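Local coordinates for uncharacterized protein (Escherichia coli O157:H7, PDB 4ZV9) that is of unknown function but belongs to the dienelactone hydrolase family of alpha/beta hydrolases and so probably hydrolyses an ester or lactone, at residues Y143-R155 with A226-L238. Sequence-based numbering, arbitrary orientation.
Sequences YPELACAVPFYGR and AWQRTLKWFDKYL
Cys148, Val150 and Phe152, alternate residues along strand 148-151 and just beyond it, pack against the buried side of the C-terminal helix 220-237, whose 226-237 part runs nearly antiparallel to the strand (169°) at an axis distance of 9.3 Å. The contact is mainly apolar. Cys148 SG meets two aromatic rings, lying at the edge of Phe234, 3.8 Å from CD1, and obliquely, farther off, to the five-membered ring of Trp233. Having SG between the backbone N and the carbonyl carbon (chi1 61°) points it at Phe234, while Cys148 CB rests 3.8 Å from Trp233 CD1. Val150 splits its methyls along the helix: CG2 touches both Trp233 CD1 and Phe234 CE1, and CG1 lies 3.7 Å from Thr230 OG1. Phe152 brings the far end of its ring to the preceding turn, with CE2 3.8 Å from Ala226 CB. Its CZ comes to 3.6 Å from Thr230 OG1, which lies oblique to the ring, with the Trp227 indole edge beyond. At the other end, Ala147 CB meets Leu238 CD2 at 3.6 Å, and Tyr237 CB lies against Ala147 O.

The polar atoms Thr230 OG1 and Trp233 NE1 both have partners. Thr230 OG1 donates to Ala226 O (2.7 Å), arriving above the carbonyl plane from the face opposite Thr230 N, so one oxygen receives two donors; OG1 also hydrogen-bonds His172 NE2. Trp233 NE1 donates to Pro168 O, and its indole carries Tyr237 CE2 over one face.

Strand 148-151 lies between strands 123-128 and 169-174, Ala149 being backbone-bonded to the latter; Leu238 and Phe234 reach strand 42-48. A C-terminal helix packed antiparallel along the strands, against one face of a mostly parallel sheet, is characteristic of the alpha/beta-hydrolase fold, to which the dienelactone hydrolase family belongs.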
ATOM      1  N   TYR A 143       9.018   9.613   5.730  1.00 33.66           N
ATOM      2  CA  TYR A 143      10.003   8.658   6.262  1.00 31.41           C
ATOM      3  C   TYR A 143      11.228   8.521   5.372  1.00 33.48           C
ATOM      4  O   TYR A 143      11.215   7.739   4.424  1.00 31.09           O
ATOM      5  CB  TYR A 143       9.346   7.276   6.483  1.00 30.20           C
ATOM      6  CG  TYR A 143       8.353   7.310   7.621  1.00 30.78           C
ATOM      7  CD1 TYR A 143       7.035   7.678   7.405  1.00 29.66           C
ATOM      8  CD2 TYR A 143       8.752   7.030   8.929  1.00 30.92           C
ATOM      9  CE1 TYR A 143       6.133   7.738   8.452  1.00 29.23           C
ATOM     10  CE2 TYR A 143       7.859   7.091   9.983  1.00 29.94           C
ATOM     11  CZ  TYR A 143       6.552   7.449   9.738  1.00 29.21           C
ATOM     12  OH  TYR A 143       5.657   7.526  10.771  1.00 30.72           O
ATOM     13  N   PRO A 144      12.312   9.248   5.703  1.00 36.31           N
ATOM     14  CA  PRO A 144      13.497   9.168   4.849  1.00 36.56           C
ATOM     15  C   PRO A 144      14.131   7.769   4.775  1.00 34.47           C
ATOM     16  O   PRO A 144      14.820   7.474   3.803  1.00 33.60           O
ATOM     17  CB  PRO A 144      14.459  10.200   5.458  1.00 40.75           C
ATOM     18  CG  PRO A 144      13.942  10.483   6.821  1.00 40.65           C
ATOM     19  CD  PRO A 144      12.462  10.250   6.772  1.00 40.29           C
ATOM     20  N   GLU A 145      13.869   6.918   5.762  1.00 33.28           N
ATOM     21  CA  GLU A 145      14.381   5.545   5.762  1.00 34.72           C
ATOM     22  C   GLU A 145      13.481   4.492   5.094  1.00 32.49           C
ATOM     23  O   GLU A 145      13.840   3.327   5.059  1.00 31.45           O
ATOM     24  CB  GLU A 145      14.608   5.090   7.209  1.00 39.90           C
ATOM     25  CG  GLU A 145      15.488   6.022   7.989  1.00 44.21           C
ATOM     26  CD  GLU A 145      15.616   5.658   9.454  1.00 50.30           C
ATOM     27  OE1 GLU A 145      15.016   4.645   9.910  1.00 51.23           O
ATOM     28  OE2 GLU A 145      16.318   6.411  10.150  1.00 49.50           O
ATOM     29  N   LEU A 146      12.313   4.897   4.631  1.00 28.47           N
ATOM     30  CA  LEU A 146      11.393   3.991   3.961  1.00 28.19           C
ATOM     31  C   LEU A 146      12.140   3.335   2.804  1.00 29.25           C
ATOM     32  O   LEU A 146      12.788   4.023   1.999  1.00 26.34           O
ATOM     33  CB  LEU A 146      10.185   4.774   3.452  1.00 27.23           C
ATOM     34  CG  LEU A 146       9.000   4.015   2.849  1.00 26.64           C
ATOM     35  CD1 LEU A 146       8.267   3.206   3.925  1.00 27.94           C
ATOM     36  CD2 LEU A 146       8.061   4.990   2.195  1.00 25.77           C
ATOM     37  N   ALA A 147      12.100   2.010   2.745  1.00 27.29           N
ATOM     38  CA  ALA A 147      12.871   1.275   1.738  1.00 28.94           C
ATOM     39  C   ALA A 147      12.392   1.494   0.294  1.00 30.11           C
ATOM     40  O   ALA A 147      13.201   1.523  -0.629  1.00 27.38           O
ATOM     41  CB  ALA A 147      12.882  -0.203   2.075  1.00 32.99           C
ATOM     42  N   CYS A 148      11.082   1.616   0.106  1.00 29.63           N
ATOM     43  CA  CYS A 148      10.503   1.880  -1.209  1.00 30.86           C
ATOM     44  C   CYS A 148       9.013   2.176  -1.048  1.00 28.40           C
ATOM     45  O   CYS A 148       8.423   1.889  -0.002  1.00 30.19           O
ATOM     46  CB  CYS A 148      10.701   0.695  -2.167  1.00 33.86           C
ATOM     47  SG  CYS A 148       9.933  -0.860  -1.611  1.00 34.21           S
ATOM     48  N   ALA A 149       8.427   2.785  -2.069  1.00 26.16           N
ATOM     49  CA  ALA A 149       6.994   3.091  -2.076  1.00 25.19           C
ATOM     50  C   ALA A 149       6.425   2.817  -3.458  1.00 25.69           C
ATOM     51  O   ALA A 149       7.036   3.190  -4.479  1.00 27.80           O
ATOM     52  CB  ALA A 149       6.755   4.530  -1.682  1.00 25.80           C
ATOM     53  N   VAL A 150       5.253   2.198  -3.497  1.00 24.68           N
ATOM     54  CA  VAL A 150       4.622   1.805  -4.749  1.00 26.94           C
ATOM     55  C   VAL A 150       3.148   2.225  -4.781  1.00 29.71           C
ATOM     56  O   VAL A 150       2.262   1.443  -4.432  1.00 30.73           O
ATOM     57  CB  VAL A 150       4.753   0.284  -4.980  1.00 26.66           C
ATOM     58  CG1 VAL A 150       4.246  -0.101  -6.356  1.00 28.48           C
ATOM     59  CG2 VAL A 150       6.197  -0.160  -4.819  1.00 28.10           C
ATOM     60  N   PRO A 151       2.882   3.486  -5.160  1.00 32.07           N
ATOM     61  CA  PRO A 151       1.500   3.933  -5.251  1.00 31.40           C
ATOM     62  C   PRO A 151       0.798   3.488  -6.535  1.00 33.75           C
ATOM     63  O   PRO A 151       1.329   3.702  -7.634  1.00 33.63           O
ATOM     64  CB  PRO A 151       1.623   5.459  -5.240  1.00 33.13           C
ATOM     65  CG  PRO A 151       2.994   5.731  -5.761  1.00 33.05           C
ATOM     66  CD  PRO A 151       3.825   4.616  -5.205  1.00 33.37           C
ATOM     67  N   PHE A 152      -0.365   2.845  -6.385  1.00 29.97           N
ATOM     68  CA  PHE A 152      -1.216   2.526  -7.522  1.00 30.06           C
ATOM     69  C   PHE A 152      -2.295   3.610  -7.630  1.00 31.34           C
ATOM     70  O   PHE A 152      -3.099   3.803  -6.694  1.00 31.07           O
ATOM     71  CB  PHE A 152      -1.913   1.195  -7.357  1.00 29.27           C
ATOM     72  CG  PHE A 152      -1.052  -0.011  -7.598  1.00 29.83           C
ATOM     73  CD1 PHE A 152      -0.112  -0.411  -6.669  1.00 31.88           C
ATOM     74  CD2 PHE A 152      -1.284  -0.824  -8.694  1.00 31.57           C
ATOM     75  CE1 PHE A 152       0.632  -1.564  -6.862  1.00 31.94           C
ATOM     76  CE2 PHE A 152      -0.546  -1.970  -8.898  1.00 32.89           C
ATOM     77  CZ  PHE A 152       0.425  -2.337  -7.981  1.00 34.01           C
ATOM     78  N   TYR A 153      -2.332   4.282  -8.781  1.00 34.22           N
ATOM     79  CA  TYR A 153      -3.345   5.300  -9.105  1.00 35.12           C
ATOM     80  C   TYR A 153      -3.844   6.062  -7.897  1.00 33.73           C
ATOM     81  O   TYR A 153      -5.031   6.052  -7.586  1.00 31.12           O
ATOM     82  CB  TYR A 153      -4.502   4.709  -9.941  1.00 35.99           C
ATOM     83  CG  TYR A 153      -4.828   3.262  -9.637  1.00 33.94           C
ATOM     84  CD1 TYR A 153      -5.592   2.904  -8.529  1.00 32.23           C
ATOM     85  CD2 TYR A 153      -4.414   2.261 -10.500  1.00 34.76           C
ATOM     86  CE1 TYR A 153      -5.919   1.574  -8.284  1.00 32.25           C
ATOM     87  CE2 TYR A 153      -4.721   0.941 -10.261  1.00 32.96           C
ATOM     88  CZ  TYR A 153      -5.474   0.599  -9.155  1.00 31.99           C
ATOM     89  OH  TYR A 153      -5.739  -0.724  -8.942  1.00 27.51           O
ATOM     90  N   GLY A 154      -2.914   6.764  -7.254  1.00 35.65           N
ATOM     91  CA  GLY A 154      -3.203   7.567  -6.066  1.00 35.58           C
ATOM     92  C   GLY A 154      -2.704   8.987  -6.138  1.00 35.75           C
ATOM     93  O   GLY A 154      -1.893   9.338  -7.007  1.00 36.04           O
ATOM     94  N   ARG A 155      -3.213   9.810  -5.226  1.00 38.70           N
ATOM     95  CA  ARG A 155      -2.827  11.225  -5.154  1.00 44.14           C
ATOM     96  C   ARG A 155      -1.313  11.412  -5.054  1.00 41.78           C
ATOM     97  O   ARG A 155      -0.626  10.723  -4.316  1.00 34.60           O
ATOM     98  CB  ARG A 155      -3.477  11.941  -3.969  1.00 51.23           C
ATOM     99  CG  ARG A 155      -4.724  12.732  -4.350  1.00 65.48           C
ATOM    100  CD  ARG A 155      -5.478  13.267  -3.128  1.00 74.15           C
ATOM    101  NE  ARG A 155      -4.563  13.824  -2.145  1.00 88.13           N
ATOM    102  CZ  ARG A 155      -4.909  14.187  -0.913  1.00 95.48           C
ATOM    103  NH1 ARG A 155      -6.159  14.045  -0.479  1.00 96.02           N
ATOM    104  NH2 ARG A 155      -3.987  14.688  -0.106  1.00101.22           N
ATOM    105  N   ALA A 226       1.680  -4.767 -13.746  1.00 35.52           N
ATOM    106  CA  ALA A 226       1.976  -3.869 -12.623  1.00 32.73           C
ATOM    107  C   ALA A 226       2.480  -4.648 -11.400  1.00 33.47           C
ATOM    108  O   ALA A 226       3.407  -4.203 -10.695  1.00 30.61           O
ATOM    109  CB  ALA A 226       0.760  -3.046 -12.260  1.00 31.69           C
ATOM    110  N   TRP A 227       1.884  -5.810 -11.140  1.00 32.64           N
ATOM    111  CA  TRP A 227       2.299  -6.578  -9.978  1.00 35.05           C
ATOM    112  C   TRP A 227       3.711  -7.139 -10.167  1.00 36.90           C
ATOM    113  O   TRP A 227       4.495  -7.147  -9.229  1.00 34.93           O
ATOM    114  CB  TRP A 227       1.312  -7.690  -9.645  1.00 33.28           C
ATOM    115  CG  TRP A 227       1.556  -8.269  -8.289  1.00 33.23           C
ATOM    116  CD1 TRP A 227       1.980  -9.524  -8.002  1.00 34.32           C
ATOM    117  CD2 TRP A 227       1.408  -7.594  -7.024  1.00 30.52           C
ATOM    118  NE1 TRP A 227       2.074  -9.696  -6.637  1.00 32.64           N
ATOM    119  CE2 TRP A 227       1.731  -8.522  -6.018  1.00 30.31           C
ATOM    120  CE3 TRP A 227       1.020  -6.305  -6.654  1.00 29.47           C
ATOM    121  CZ2 TRP A 227       1.691  -8.200  -4.655  1.00 29.48           C
ATOM    122  CZ3 TRP A 227       0.960  -5.984  -5.313  1.00 29.92           C
ATOM    123  CH2 TRP A 227       1.288  -6.935  -4.320  1.00 30.32           C
ATOM    124  N   GLN A 228       4.016  -7.619 -11.367  1.00 39.71           N
ATOM    125  CA  GLN A 228       5.352  -8.150 -11.644  1.00 41.11           C
ATOM    126  C   GLN A 228       6.379  -7.072 -11.418  1.00 38.49           C
ATOM    127  O   GLN A 228       7.406  -7.320 -10.798  1.00 35.37           O
ATOM    128  CB  GLN A 228       5.459  -8.622 -13.087  1.00 48.52           C
ATOM    129  CG  GLN A 228       6.804  -9.231 -13.491  1.00 55.02           C
ATOM    130  CD  GLN A 228       6.878  -9.576 -14.976  1.00 68.99           C
ATOM    131  OE1 GLN A 228       6.228  -8.948 -15.821  1.00 76.45           O
ATOM    132  NE2 GLN A 228       7.686 -10.574 -15.301  1.00 77.12           N
ATOM    133  N   ARG A 229       6.098  -5.872 -11.911  1.00 37.52           N
ATOM    134  CA  ARG A 229       6.995  -4.741 -11.696  1.00 38.57           C
ATOM    135  C   ARG A 229       7.147  -4.409 -10.206  1.00 33.40           C
ATOM    136  O   ARG A 229       8.242  -4.087  -9.737  1.00 33.30           O
ATOM    137  CB  ARG A 229       6.510  -3.521 -12.468  1.00 40.82           C
ATOM    138  CG  ARG A 229       6.770  -3.624 -13.959  1.00 42.88           C
ATOM    139  CD  ARG A 229       5.950  -2.594 -14.709  1.00 46.08           C
ATOM    140  NE  ARG A 229       6.288  -2.556 -16.130  1.00 49.30           N
ATOM    141  CZ  ARG A 229       5.544  -1.977 -17.065  1.00 50.48           C
ATOM    142  NH1 ARG A 229       4.380  -1.405 -16.758  1.00 48.95           N
ATOM    143  NH2 ARG A 229       5.962  -1.984 -18.328  1.00 54.81           N
ATOM    144  N   THR A 230       6.052  -4.492  -9.477  1.00 30.14           N
ATOM    145  CA  THR A 230       6.055  -4.255  -8.025  1.00 27.99           C
ATOM    146  C   THR A 230       6.939  -5.268  -7.264  1.00 28.24           C
ATOM    147  O   THR A 230       7.766  -4.883  -6.446  1.00 28.10           O
ATOM    148  CB  THR A 230       4.628  -4.266  -7.493  1.00 26.56           C
ATOM    149  OG1 THR A 230       3.873  -3.253  -8.160  1.00 24.96           O
ATOM    150  CG2 THR A 230       4.596  -4.020  -5.981  1.00 26.52           C
ATOM    151  N   LEU A 231       6.818  -6.548  -7.591  1.00 30.31           N
ATOM    152  CA  LEU A 231       7.667  -7.576  -6.977  1.00 32.29           C
ATOM    153  C   LEU A 231       9.163  -7.383  -7.300  1.00 33.71           C
ATOM    154  O   LEU A 231      10.023  -7.581  -6.438  1.00 32.84           O
ATOM    155  CB  LEU A 231       7.219  -8.984  -7.389  1.00 33.43           C
ATOM    156  CG  LEU A 231       5.798  -9.386  -6.964  1.00 34.26           C
ATOM    157  CD1 LEU A 231       5.560 -10.859  -7.269  1.00 33.49           C
ATOM    158  CD2 LEU A 231       5.546  -9.109  -5.491  1.00 32.73           C
ATOM    159  N   LYS A 232       9.476  -6.976  -8.523  1.00 35.06           N
ATOM    160  CA  LYS A 232      10.871  -6.687  -8.867  1.00 37.42           C
ATOM    161  C   LYS A 232      11.403  -5.495  -8.065  1.00 34.78           C
ATOM    162  O   LYS A 232      12.579  -5.460  -7.694  1.00 34.01           O
ATOM    163  CB  LYS A 232      11.029  -6.412 -10.364  1.00 42.38           C
ATOM    164  CG  LYS A 232      10.809  -7.668 -11.191  1.00 49.01           C
ATOM    165  CD  LYS A 232      11.110  -7.507 -12.676  1.00 56.28           C
ATOM    166  CE  LYS A 232      10.547  -8.702 -13.429  1.00 59.55           C
ATOM    167  NZ  LYS A 232      11.091  -8.786 -14.808  1.00 67.63           N
ATOM    168  N   TRP A 233      10.549  -4.509  -7.831  1.00 32.85           N
ATOM    169  CA  TRP A 233      10.926  -3.322  -7.077  1.00 34.24           C
ATOM    170  C   TRP A 233      11.218  -3.750  -5.632  1.00 33.50           C
ATOM    171  O   TRP A 233      12.242  -3.361  -5.054  1.00 32.44           O
ATOM    172  CB  TRP A 233       9.790  -2.297  -7.134  1.00 33.03           C
ATOM    173  CG  TRP A 233      10.181  -0.873  -6.855  1.00 33.38           C
ATOM    174  CD1 TRP A 233       9.877  -0.145  -5.748  1.00 31.37           C
ATOM    175  CD2 TRP A 233      10.884   0.014  -7.744  1.00 34.44           C
ATOM    176  NE1 TRP A 233      10.364   1.141  -5.883  1.00 33.46           N
ATOM    177  CE2 TRP A 233      10.987   1.262  -7.095  1.00 33.21           C
ATOM    178  CE3 TRP A 233      11.442  -0.132  -9.020  1.00 37.42           C
ATOM    179  CZ2 TRP A 233      11.631   2.365  -7.676  1.00 36.16           C
ATOM    180  CZ3 TRP A 233      12.089   0.958  -9.595  1.00 38.43           C
ATOM    181  CH2 TRP A 233      12.174   2.191  -8.921  1.00 38.95           C
ATOM    182  N   PHE A 234      10.322  -4.557  -5.061  1.00 31.11           N
ATOM    183  CA  PHE A 234      10.521  -5.069  -3.699  1.00 33.43           C
ATOM    184  C   PHE A 234      11.823  -5.847  -3.595  1.00 35.64           C
ATOM    185  O   PHE A 234      12.572  -5.684  -2.636  1.00 34.81           O
ATOM    186  CB  PHE A 234       9.375  -5.985  -3.240  1.00 31.87           C
ATOM    187  CG  PHE A 234       8.047  -5.282  -3.000  1.00 29.09           C
ATOM    188  CD1 PHE A 234       7.974  -3.917  -2.717  1.00 29.40           C
ATOM    189  CD2 PHE A 234       6.878  -6.018  -2.986  1.00 27.89           C
ATOM    190  CE1 PHE A 234       6.749  -3.301  -2.493  1.00 29.52           C
ATOM    191  CE2 PHE A 234       5.656  -5.416  -2.724  1.00 27.72           C
ATOM    192  CZ  PHE A 234       5.593  -4.053  -2.482  1.00 27.44           C
ATOM    193  N   ASP A 235      12.063  -6.716  -4.571  1.00 36.61           N
ATOM    194  CA  ASP A 235      13.254  -7.542  -4.577  1.00 42.29           C
ATOM    195  C   ASP A 235      14.514  -6.682  -4.636  1.00 42.23           C
ATOM    196  O   ASP A 235      15.514  -6.976  -3.995  1.00 39.13           O
ATOM    197  CB  ASP A 235      13.227  -8.479  -5.781  1.00 52.65           C
ATOM    198  CG  ASP A 235      14.446  -9.367  -5.850  1.00 61.43           C
ATOM    199  OD1 ASP A 235      14.691 -10.108  -4.878  1.00 73.61           O
ATOM    200  OD2 ASP A 235      15.166  -9.323  -6.868  1.00 71.39           O
ATOM    201  N   LYS A 236      14.449  -5.603  -5.398  1.00 40.21           N
ATOM    202  CA  LYS A 236      15.582  -4.709  -5.538  1.00 42.29           C
ATOM    203  C   LYS A 236      15.849  -3.864  -4.289  1.00 39.66           C
ATOM    204  O   LYS A 236      17.002  -3.657  -3.927  1.00 38.91           O
ATOM    205  CB  LYS A 236      15.339  -3.777  -6.719  1.00 44.49           C
ATOM    206  CG  LYS A 236      16.543  -2.965  -7.168  1.00 51.54           C
ATOM    207  CD  LYS A 236      16.155  -2.111  -8.360  1.00 55.40           C
ATOM    208  CE  LYS A 236      17.232  -1.208  -8.835  1.00 61.46           C
ATOM    209  NZ  LYS A 236      18.585  -1.795  -8.788  1.00 65.59           N
ATOM    210  N   TYR A 237      14.796  -3.383  -3.632  1.00 33.76           N
ATOM    211  CA  TYR A 237      14.976  -2.415  -2.556  1.00 35.56           C
ATOM    212  C   TYR A 237      14.691  -2.859  -1.128  1.00 38.72           C
ATOM    213  O   TYR A 237      15.010  -2.122  -0.214  1.00 36.04           O
ATOM    214  CB  TYR A 237      14.196  -1.137  -2.879  1.00 34.34           C
ATOM    215  CG  TYR A 237      14.730  -0.423  -4.108  1.00 34.43           C
ATOM    216  CD1 TYR A 237      15.998   0.144  -4.102  1.00 35.72           C
ATOM    217  CD2 TYR A 237      13.953  -0.277  -5.257  1.00 37.02           C
ATOM    218  CE1 TYR A 237      16.495   0.823  -5.220  1.00 36.90           C
ATOM    219  CE2 TYR A 237      14.436   0.396  -6.376  1.00 37.33           C
ATOM    220  CZ  TYR A 237      15.709   0.944  -6.347  1.00 37.37           C
ATOM    221  OH  TYR A 237      16.177   1.604  -7.441  1.00 38.98           O
ATOM    222  N   LEU A 238      14.113  -4.042  -0.927  1.00 38.22           N
ATOM    223  CA  LEU A 238      13.847  -4.529   0.430  1.00 43.11           C
ATOM    224  C   LEU A 238      14.929  -5.486   0.912  1.00 48.56           C
ATOM    225  O   LEU A 238      15.426  -6.307   0.135  1.00 58.20           O
ATOM    226  CB  LEU A 238      12.482  -5.213   0.507  1.00 39.99           C
ATOM    227  CG  LEU A 238      11.282  -4.272   0.443  1.00 42.81           C
ATOM    228  CD1 LEU A 238       9.995  -5.081   0.402  1.00 41.88           C
ATOM    229  CD2 LEU A 238      11.283  -3.349   1.648  1.00 45.82           C
ATOM    230  OXT LEU A 238      15.323  -5.456   2.083  1.00 53.17           O
TER